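Local coordinates for B12-binding domain-containing protein (Kitasatospora setae, PDB 6WTE) that binds cobalamin and a [4Fe-4S] cluster and, as the radical SAM methylase TsrM, probably transfers methyl groups by a non-radical route, at residues A[106-110]-A[235-240]; A[162-167]-A[185-190]; A[412-416]-A[459-464]. One frame throughout, in Å; residues are numbered along the deposited sequence. Where two conformers were deposited one is given.

Contact 1. Residues A[106-110]-A[235-240]; sequences IGFST and VEPDAK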
loop_
_atom_site.group_PDB
_atom_site.type_symbol
_atom_site.label_atom_id
_atom_site.label_comp_id
_atom_site.label_asym_id
_atom_site.label_seq_id
_atom_site.Cartn_x
_atom_site.Cartn_y
_atom_site.Cartn_z
ATOM N N ILE A 106 -7.086 0.401 1.011
ATOM C CA ILE A 106 -6.274 1.267 0.164
ATOM C C ILE A 106 -6.350 0.803 -1.291
ATOM O O ILE A 106 -6.741 1.572 -2.176
ATOM C CB ILE A 106 -4.827 1.363 0.697
ATOM C CG1 ILE A 106 -3.880 1.921 -0.367
ATOM C CG2 ILE A 106 -4.321 0.027 1.257
ATOM C CD1 ILE A 106 -4.260 3.286 -0.919
ATOM N N GLY A 107 -6.031 -0.468 -1.556
ATOM C CA GLY A 107 -6.230 -0.996 -2.902
ATOM C C GLY A 107 -7.661 -0.840 -3.384
ATOM O O GLY A 107 -7.905 -0.472 -4.539
ATOM N N PHE A 108 -8.623 -1.098 -2.500
ATOM C CA PHE A 108 -10.029 -0.889 -2.844
ATOM C C PHE A 108 -10.288 0.542 -3.307
ATOM O O PHE A 108 -10.994 0.770 -4.302
ATOM C CB PHE A 108 -10.885 -1.229 -1.627
ATOM C CG PHE A 108 -12.364 -1.199 -1.886
ATOM C CD1 PHE A 108 -13.021 -2.341 -2.317
ATOM C CD2 PHE A 108 -13.105 -0.044 -1.670
ATOM C CE1 PHE A 108 -14.390 -2.326 -2.540
ATOM C CE2 PHE A 108 -14.482 -0.030 -1.902
ATOM C CZ PHE A 108 -15.112 -1.165 -2.329
ATOM N N SER A 109 -9.703 1.520 -2.615
ATOM C CA SER A 109 -9.932 2.932 -2.906
ATOM C C SER A 109 -9.298 3.398 -4.212
ATOM O O SER A 109 -9.584 4.524 -4.644
ATOM C CB SER A 109 -9.409 3.786 -1.745
ATOM O OG SER A 109 -10.180 3.568 -0.571
ATOM N N THR A 110 -8.459 2.581 -4.859
ATOM C CA THR A 110 -7.972 2.960 -6.180
ATOM C C THR A 110 -9.014 2.721 -7.265
ATOM O O THR A 110 -8.904 3.289 -8.355
ATOM C CB THR A 110 -6.696 2.201 -6.541
ATOM O OG1 THR A 110 -7.014 0.836 -6.832
ATOM C CG2 THR A 110 -5.674 2.252 -5.380
ATOM N N VAL A 235 -0.970 6.155 -6.603
ATOM C CA VAL A 235 -2.398 6.100 -6.286
ATOM C C VAL A 235 -2.760 6.766 -4.971
ATOM O O VAL A 235 -3.951 6.940 -4.693
ATOM C CB VAL A 235 -2.900 4.649 -6.188
ATOM C CG1 VAL A 235 -2.695 3.914 -7.509
ATOM C CG2 VAL A 235 -2.180 3.915 -5.045
ATOM N N GLU A 236 -1.781 7.136 -4.146
ATOM C CA GLU A 236 -2.092 7.441 -2.752
ATOM C C GLU A 236 -2.742 8.806 -2.534
ATOM O O GLU A 236 -3.613 8.912 -1.660
ATOM C CB GLU A 236 -0.831 7.299 -1.884
ATOM C CG GLU A 236 -0.246 5.897 -1.987
ATOM C CD GLU A 236 0.729 5.545 -0.892
ATOM O OE1 GLU A 236 0.664 6.147 0.210
ATOM O OE2 GLU A 236 1.561 4.645 -1.139
ATOM N N PRO A 237 -2.365 9.875 -3.249
ATOM C CA PRO A 237 -3.128 11.122 -3.069
ATOM C C PRO A 237 -4.620 10.913 -3.277
ATOM O O PRO A 237 -5.433 11.405 -2.487
ATOM C CB PRO A 237 -2.511 12.063 -4.109
ATOM C CG PRO A 237 -1.094 11.600 -4.205
ATOM C CD PRO A 237 -1.162 10.096 -4.078
ATOM N N ASP A 238 -5.005 10.156 -4.297
ATOM C CA ASP A 238 -6.428 9.926 -4.508
ATOM C C ASP A 238 -6.987 8.914 -3.518
ATOM O O ASP A 238 -8.047 9.136 -2.923
ATOM C CB ASP A 238 -6.698 9.438 -5.921
ATOM C CG ASP A 238 -8.117 8.954 -6.075
ATOM O OD1 ASP A 238 -9.020 9.807 -6.015
ATOM O OD2 ASP A 238 -8.327 7.732 -6.204
ATOM N N ALA A 239 -6.303 7.782 -3.356
ATOM C CA ALA A 239 -6.882 6.674 -2.605
ATOM C C ALA A 239 -6.817 6.882 -1.097
ATOM O O ALA A 239 -7.646 6.327 -0.367
ATOM C CB ALA A 239 -6.183 5.368 -2.986
ATOM N N LYS A 240 -5.850 7.650 -0.607
ATOM C CA LYS A 240 -5.784 8.001 0.808
ATOM C C LYS A 240 -6.355 9.379 1.100
ATOM O O LYS A 240 -7.062 9.556 2.095
ATOM C CB LYS A 240 -4.333 7.948 1.310
ATOM C CG LYS A 240 -3.594 6.664 0.975
ATOM C CD LYS A 240 -4.171 5.462 1.722
ATOM C CE LYS A 240 -3.923 5.537 3.222
ATOM N NZ LYS A 240 -4.056 4.192 3.865
#
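The end of Ile106 is the tightest point here: its CD1 sits 3.4 Å from Lys240 CD and 3.5 Å from Ala239 CB. CG1 is anti to the backbone N (chi1 164°), which carries CD1 out to helix 236-240 although the side chain does not start off in that direction. The two side chains cross at about a right angle, and Ile106 lies against the aliphatic part of a lysine that bends twice. Beyond the contact, Lys240 NZ forms a salt bridge with O4 of the bound cobalamin. Next to it, Ser109 CB rests 3.4 Å from Ala239 O, while the Ser109 hydroxyl turns to Gly105 O and Gly127 N. Packing is looser toward Thr110 and Asp238, though nothing in the contact is open to solvent. Thr110 CG2 lies 3.8 Å from Val235 CB, and its OG1 is tied back to Gly107 O at 2.8 Å. Asp238 OD2 and Ser109 O stay apart at 3.8 Å, bridged by Lys126 NZ, which binds both. Glu236 OE2 adds a hydrogen bond to the cobalamin. This is the seam of a cobalamin-dependent radical SAM enzyme, where the B12-binding domain meets the short helix just after the cluster-binding cysteines Cys227, Cys231 and Cys234.

Contact 2. Residues A[162-167]-A[185-190]; sequences RVPPAV and EPRVWQ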
loop_
_atom_site.group_PDB
_atom_site.type_symbol
_atom_site.label_atom_id
_atom_site.label_comp_id
_atom_site.label_asym_id
_atom_site.label_seq_id
_atom_site.Cartn_x
_atom_site.Cartn_y
_atom_site.Cartn_z
ATOM N N ARG A 162 -22.280 7.587 -5.531
ATOM C CA ARG A 162 -21.731 8.054 -4.263
ATOM C C ARG A 162 -22.547 9.204 -3.681
ATOM O O ARG A 162 -22.944 10.127 -4.398
ATOM C CB ARG A 162 -20.278 8.496 -4.445
ATOM C CG ARG A 162 -19.550 8.798 -3.158
ATOM C CD ARG A 162 -18.093 9.089 -3.478
ATOM N NE ARG A 162 -17.306 9.503 -2.323
ATOM C CZ ARG A 162 -16.822 10.729 -2.160
ATOM N NH1 ARG A 162 -17.065 11.664 -3.072
ATOM N NH2 ARG A 162 -16.094 11.020 -1.088
ATOM N N VAL A 163 -22.798 9.136 -2.378
ATOM C CA VAL A 163 -23.349 10.279 -1.638
ATOM C C VAL A 163 -22.256 11.332 -1.476
ATOM O O VAL A 163 -21.143 10.996 -1.031
ATOM C CB VAL A 163 -23.872 9.826 -0.274
ATOM C CG1 VAL A 163 -24.498 10.996 0.470
ATOM C CG2 VAL A 163 -24.864 8.655 -0.415
ATOM N N PRO A 164 -22.521 12.599 -1.790
ATOM C CA PRO A 164 -21.469 13.609 -1.703
ATOM C C PRO A 164 -21.005 13.795 -0.271
ATOM O O PRO A 164 -21.801 13.678 0.679
ATOM C CB PRO A 164 -22.152 14.877 -2.237
ATOM C CG PRO A 164 -23.333 14.399 -2.998
ATOM C CD PRO A 164 -23.778 13.146 -2.323
ATOM N N PRO A 165 -19.726 14.092 -0.068
ATOM C CA PRO A 165 -19.275 14.421 1.283
ATOM C C PRO A 165 -19.905 15.733 1.715
ATOM O O PRO A 165 -20.274 16.568 0.886
ATOM C CB PRO A 165 -17.754 14.541 1.134
ATOM C CG PRO A 165 -17.559 14.931 -0.289
ATOM C CD PRO A 165 -18.643 14.215 -1.057
ATOM N N ALA A 166 -20.074 15.890 3.028
ATOM C CA ALA A 166 -20.629 17.140 3.538
ATOM C C ALA A 166 -19.569 18.232 3.635
ATOM O O ALA A 166 -19.901 19.419 3.537
ATOM C CB ALA A 166 -21.285 16.915 4.900
ATOM N N VAL A 167 -18.305 17.857 3.817
ATOM C CA VAL A 167 -17.202 18.813 3.868
ATOM C C VAL A 167 -16.672 18.997 2.452
ATOM O O VAL A 167 -16.074 18.083 1.876
ATOM C CB VAL A 167 -16.087 18.342 4.813
ATOM C CG1 VAL A 167 -14.897 19.289 4.736
ATOM C CG2 VAL A 167 -16.603 18.247 6.238
ATOM N N GLU A 185 -9.883 14.157 -3.304
ATOM C CA GLU A 185 -10.395 14.929 -2.182
ATOM C C GLU A 185 -9.414 14.870 -1.018
ATOM O O GLU A 185 -8.616 13.935 -0.914
ATOM C CB GLU A 185 -11.759 14.382 -1.740
ATOM C CG GLU A 185 -12.847 14.504 -2.808
ATOM C CD GLU A 185 -14.137 13.781 -2.423
ATOM O OE1 GLU A 185 -14.158 13.111 -1.368
ATOM O OE2 GLU A 185 -15.131 13.878 -3.182
ATOM N N PRO A 186 -9.438 15.858 -0.118
ATOM C CA PRO A 186 -8.511 15.807 1.032
ATOM C C PRO A 186 -8.775 14.640 1.968
ATOM O O PRO A 186 -7.823 14.025 2.467
ATOM C CB PRO A 186 -8.747 17.154 1.730
ATOM C CG PRO A 186 -9.275 18.062 0.639
ATOM C CD PRO A 186 -10.136 17.152 -0.208
ATOM N N ARG A 187 -10.046 14.332 2.226
ATOM C CA ARG A 187 -10.512 13.229 3.068
ATOM C C ARG A 187 -10.089 13.358 4.527
ATOM O O ARG A 187 -10.238 12.394 5.295
ATOM C CB ARG A 187 -10.066 11.863 2.508
ATOM C CG ARG A 187 -10.402 11.704 1.023
ATOM C CD ARG A 187 -10.286 10.257 0.522
ATOM N NE ARG A 187 -9.947 10.268 -0.894
ATOM C CZ ARG A 187 -10.815 10.531 -1.867
ATOM N NH1 ARG A 187 -12.089 10.771 -1.577
ATOM N NH2 ARG A 187 -10.408 10.558 -3.130
ATOM N N VAL A 188 -9.610 14.534 4.948
ATOM C CA VAL A 188 -9.213 14.718 6.344
ATOM C C VAL A 188 -10.394 14.479 7.280
ATOM O O VAL A 188 -10.235 13.909 8.369
ATOM C CB VAL A 188 -8.600 16.117 6.545
ATOM C CG1 VAL A 188 -8.316 16.374 8.020
ATOM C CG2 VAL A 188 -7.328 16.254 5.728
ATOM N N TRP A 189 -11.602 14.897 6.872
ATOM C CA TRP A 189 -12.774 14.718 7.725
ATOM C C TRP A 189 -13.078 13.251 7.986
ATOM O O TRP A 189 -13.790 12.936 8.949
ATOM C CB TRP A 189 -14.007 15.399 7.109
ATOM C CG TRP A 189 -14.548 14.745 5.859
ATOM C CD1 TRP A 189 -14.233 15.057 4.567
ATOM C CD2 TRP A 189 -15.510 13.683 5.790
ATOM N NE1 TRP A 189 -14.933 14.249 3.697
ATOM C CE2 TRP A 189 -15.722 13.397 4.426
ATOM C CE3 TRP A 189 -16.206 12.942 6.751
ATOM C CZ2 TRP A 189 -16.601 12.405 3.999
ATOM C CZ3 TRP A 189 -17.081 11.953 6.322
ATOM C CH2 TRP A 189 -17.270 11.694 4.961
ATOM N N GLN A 190 -12.567 12.349 7.151
ATOM C CA GLN A 190 -12.823 10.924 7.310
ATOM C C GLN A 190 -11.918 10.277 8.351
ATOM O O GLN A 190 -12.192 9.145 8.764
ATOM C CB GLN A 190 -12.648 10.207 5.965
ATOM C CG GLN A 190 -13.550 10.764 4.846
ATOM C CD GLN A 190 -13.310 10.119 3.494
ATOM O OE1 GLN A 190 -13.490 10.756 2.451
ATOM N NE2 GLN A 190 -12.930 8.843 3.497
HETATM O O HOH W 1 -14.165 9.447 0.294
#
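Trp189 passes Val167 and Pro165 atom by atom. Its CB starts 4.0 Å from Val167 CG2. CG falls between the backbone N and the carbonyl carbon (chi1 70°), and the indole runs back along the 162-167 loop from there. CD1 then meets Val167 CB at 3.8 Å, the valine running against the course of the indole. NE1 and CE2 come up to Pro165 CB, and CZ2 touches that same carbon at 3.8 Å. Gln190 CG sits over the centre of one indole face, and Ile132 of helix 130-141 also touches the Trp189 side chain. The 162-167 loop leaves strand 159-162, an outermost strand of the mixed sheet whose parallel strands belong to the Rossmann-like B12-binding fold, and segment 185-190 packs on the loop that follows this edge strand. A polar group of side chains lies alongside. Arg162 and Glu185 point at one another and pair end-on: NH1 gives a 2.9 Å bond to OE2, and NH2 another of 2.9 Å to OE1. Both oxygens are met on the syn side, but the guanidinium and carboxylate planes stand 45° apart, so the fork is twisted. Arg187 NH1 reaches the same Glu185 OE1 at 3.1 Å; this shared carboxylate probably offsets the closeness of the two arginines. A water accepts a bond of 2.8 Å from Arg162 NH2 and a weak one from Arg187 NH1, and lies close to Gln190 OE1. Arg187 NH2 is held by Gly182 O and Asp238 O, while Gln190 NE2 donates to Pro128 O and Lys126 O.

Contact 3. Residues A[412-416]-A[459-464]; sequences RLFPY and YERQFM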
loop_
_atom_site.group_PDB
_atom_site.type_symbol
_atom_site.label_atom_id
_atom_site.label_comp_id
_atom_site.label_asym_id
_atom_site.label_seq_id
_atom_site.Cartn_x
_atom_site.Cartn_y
_atom_site.Cartn_z
ATOM N N ARG A 412 2.260 -0.505 -13.246
ATOM C CA ARG A 412 0.834 -0.807 -13.329
ATOM C C ARG A 412 0.041 0.492 -13.256
ATOM O O ARG A 412 0.240 1.298 -12.339
ATOM C CB ARG A 412 0.410 -1.749 -12.197
ATOM C CG ARG A 412 0.579 -3.228 -12.504
ATOM C CD ARG A 412 -0.660 -3.823 -13.165
ATOM N NE ARG A 412 -1.815 -3.790 -12.268
ATOM C CZ ARG A 412 -2.951 -3.152 -12.520
ATOM N NH1 ARG A 412 -3.121 -2.499 -13.667
ATOM N NH2 ARG A 412 -3.929 -3.186 -11.629
ATOM N N LEU A 413 -0.855 0.696 -14.226
ATOM C CA LEU A 413 -1.630 1.925 -14.338
ATOM C C LEU A 413 -2.949 1.819 -13.586
ATOM O O LEU A 413 -3.627 0.795 -13.648
ATOM C CB LEU A 413 -1.911 2.245 -15.806
ATOM C CG LEU A 413 -0.661 2.522 -16.644
ATOM C CD1 LEU A 413 -1.040 2.739 -18.085
ATOM C CD2 LEU A 413 0.076 3.729 -16.093
ATOM N N PHE A 414 -3.318 2.901 -12.903
ATOM C CA PHE A 414 -4.548 2.989 -12.136
ATOM C C PHE A 414 -5.308 4.250 -12.524
ATOM O O PHE A 414 -4.710 5.213 -13.018
ATOM C CB PHE A 414 -4.246 2.973 -10.630
ATOM C CG PHE A 414 -3.810 1.627 -10.133
ATOM C CD1 PHE A 414 -2.485 1.228 -10.249
ATOM C CD2 PHE A 414 -4.726 0.751 -9.577
ATOM C CE1 PHE A 414 -2.080 -0.020 -9.806
ATOM C CE2 PHE A 414 -4.326 -0.497 -9.129
ATOM C CZ PHE A 414 -3.002 -0.880 -9.247
ATOM N N PRO A 415 -6.635 4.255 -12.351
ATOM C CA PRO A 415 -7.447 5.329 -12.951
ATOM C C PRO A 415 -7.169 6.710 -12.385
ATOM O O PRO A 415 -7.249 7.697 -13.127
ATOM C CB PRO A 415 -8.889 4.879 -12.666
ATOM C CG PRO A 415 -8.770 3.901 -11.529
ATOM C CD PRO A 415 -7.477 3.198 -11.760
ATOM N N TYR A 416 -6.850 6.821 -11.100
ATOM C CA TYR A 416 -6.684 8.142 -10.508
ATOM C C TYR A 416 -5.218 8.409 -10.218
ATOM O O TYR A 416 -4.843 8.787 -9.106
ATOM C CB TYR A 416 -7.550 8.267 -9.258
ATOM C CG TYR A 416 -8.979 7.936 -9.588
ATOM C CD1 TYR A 416 -9.719 8.774 -10.409
ATOM C CD2 TYR A 416 -9.570 6.763 -9.130
ATOM C CE1 TYR A 416 -11.024 8.475 -10.748
ATOM C CE2 TYR A 416 -10.888 6.450 -9.462
ATOM C CZ TYR A 416 -11.603 7.312 -10.276
ATOM O OH TYR A 416 -12.902 7.031 -10.621
ATOM N N TYR A 459 -14.914 3.773 -15.902
ATOM C CA TYR A 459 -13.590 4.388 -15.988
ATOM C C TYR A 459 -12.561 3.603 -15.183
ATOM O O TYR A 459 -11.396 3.490 -15.586
ATOM C CB TYR A 459 -13.644 5.841 -15.509
ATOM C CG TYR A 459 -12.274 6.476 -15.491
ATOM C CD1 TYR A 459 -11.597 6.703 -16.678
ATOM C CD2 TYR A 459 -11.645 6.822 -14.293
ATOM C CE1 TYR A 459 -10.344 7.264 -16.691
ATOM C CE2 TYR A 459 -10.375 7.390 -14.297
ATOM C CZ TYR A 459 -9.731 7.601 -15.500
ATOM O OH TYR A 459 -8.472 8.165 -15.535
ATOM N N GLU A 460 -12.975 3.046 -14.045
ATOM C CA GLU A 460 -12.021 2.365 -13.178
ATOM C C GLU A 460 -11.730 0.951 -13.663
ATOM O O GLU A 460 -10.578 0.505 -13.622
ATOM C CB GLU A 460 -12.547 2.350 -11.741
ATOM C CG GLU A 460 -12.674 3.737 -11.131
ATOM C CD GLU A 460 -13.456 3.740 -9.834
ATOM O OE1 GLU A 460 -13.823 2.648 -9.356
ATOM O OE2 GLU A 460 -13.707 4.834 -9.293
ATOM N N ARG A 461 -12.752 0.234 -14.136
ATOM C CA ARG A 461 -12.565 -1.187 -14.413
ATOM C C ARG A 461 -11.668 -1.425 -15.622
ATOM O O ARG A 461 -11.029 -2.477 -15.708
ATOM C CB ARG A 461 -13.922 -1.872 -14.600
ATOM C CG ARG A 461 -14.631 -1.527 -15.904
ATOM C CD ARG A 461 -16.115 -1.894 -15.841
ATOM N NE ARG A 461 -16.765 -1.612 -17.114
ATOM C CZ ARG A 461 -18.005 -1.146 -17.250
ATOM N NH1 ARG A 461 -18.753 -0.883 -16.182
ATOM N NH2 ARG A 461 -18.491 -0.927 -18.465
ATOM N N GLN A 462 -11.595 -0.469 -16.556
ATOM C CA GLN A 462 -10.844 -0.691 -17.789
ATOM C C GLN A 462 -9.353 -0.864 -17.532
ATOM O O GLN A 462 -8.643 -1.410 -18.383
ATOM C CB GLN A 462 -11.066 0.471 -18.765
ATOM C CG GLN A 462 -10.570 1.795 -18.224
ATOM C CD GLN A 462 -10.789 2.967 -19.167
ATOM O OE1 GLN A 462 -10.889 2.801 -20.379
ATOM N NE2 GLN A 462 -10.847 4.169 -18.601
ATOM N N PHE A 463 -8.858 -0.409 -16.390
ATOM C CA PHE A 463 -7.447 -0.594 -16.095
ATOM C C PHE A 463 -7.125 -1.997 -15.596
ATOM O O PHE A 463 -5.944 -2.340 -15.478
ATOM C CB PHE A 463 -6.995 0.456 -15.081
ATOM C CG PHE A 463 -6.970 1.848 -15.640
ATOM C CD1 PHE A 463 -8.128 2.608 -15.694
ATOM C CD2 PHE A 463 -5.786 2.392 -16.137
ATOM C CE1 PHE A 463 -8.119 3.878 -16.216
ATOM C CE2 PHE A 463 -5.763 3.679 -16.671
ATOM C CZ PHE A 463 -6.928 4.426 -16.708
ATOM N N MET A 464 -8.141 -2.814 -15.315
ATOM C CA MET A 464 -7.946 -4.173 -14.828
ATOM C C MET A 464 -8.679 -5.235 -15.638
ATOM O O MET A 464 -8.266 -6.402 -15.604
ATOM C CB MET A 464 -8.393 -4.269 -13.361
ATOM C CG MET A 464 -8.055 -5.571 -12.666
ATOM S SD MET A 464 -8.207 -5.404 -10.884
ATOM C CE MET A 464 -6.860 -4.284 -10.527
HETATM O O HOH W 2 -5.541 -1.038 -12.452
#
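Two tyrosine torsions set up this contact. Tyr459 has CG anti to its backbone N (chi1 176°), which lays its ring against Pro415; Tyr416 turns CG opposite its own carbonyl carbon (chi1 -54°) and sends its hydroxyl across to Glu460. The setting is the radical SAM partial barrel: segment 412-416 leaves strand 404-412, sixth in the run of parallel strands that starts at 219-221, and meets the region of helix 456-461. Tyr459 OH donates to Pro415 O at 2.7 Å, in the carbonyl plane and on a lone pair. In return, Tyr416 OH donates to Glu460 OE2, also at 2.7 Å, using the lone pair that faces away from OE1. The phenol ring and the carboxylate stand nearly perpendicular, 84° apart, with OE2 in plane at the ring edge; OE1 accepts from Ala114 N, so the carboxylate is held from both oxygens. Pro415 touches both Tyr459 and Phe463. Its CB lies 3.3 Å from Tyr459 CE2, and its CA makes a CH-pi contact over the face of Phe463, 3.9 Å from the ring centroid. The C atom of Phe414 sits above the centre of that same face, while Leu413 CB touches Phe463 CD2 at 3.9 Å. Arg412 works at the far end, with NE in a salt bridge to Asp72 and NH1 bonded to Val474 O. Its NH1 also makes a weak 3.4 Å bond to Phe463 O. A water takes a 2.8 Å bond from Arg412 NH2 and donates one of 2.9 Å to Leu413 O.

Contact 1 is the hub: its centre lies about 14 Å from that of contact 2 and about 12 Å from that of contact 3, while contacts 2 and 3, their centres about 22 Å apart, do not touch. Along the chain, contact 2 is nested within the loop that contact 1 closes, and contact 3 follows both. Asp238 joins all three neighbourhoods, with OD1 in a salt bridge to Arg187 NH2 at 3.3 Å and OD2 packed on Tyr416 CB. Phe414, which also touches cobalamin, lies against Thr110 and Val235. Helix 236-240 thus touches both the 185-190 loop and the loop after strand 404-412. Contacts 1 and 3 each include cobalamin-pocket residues, contact 1 lying where the B12-binding domain and radical SAM core meet.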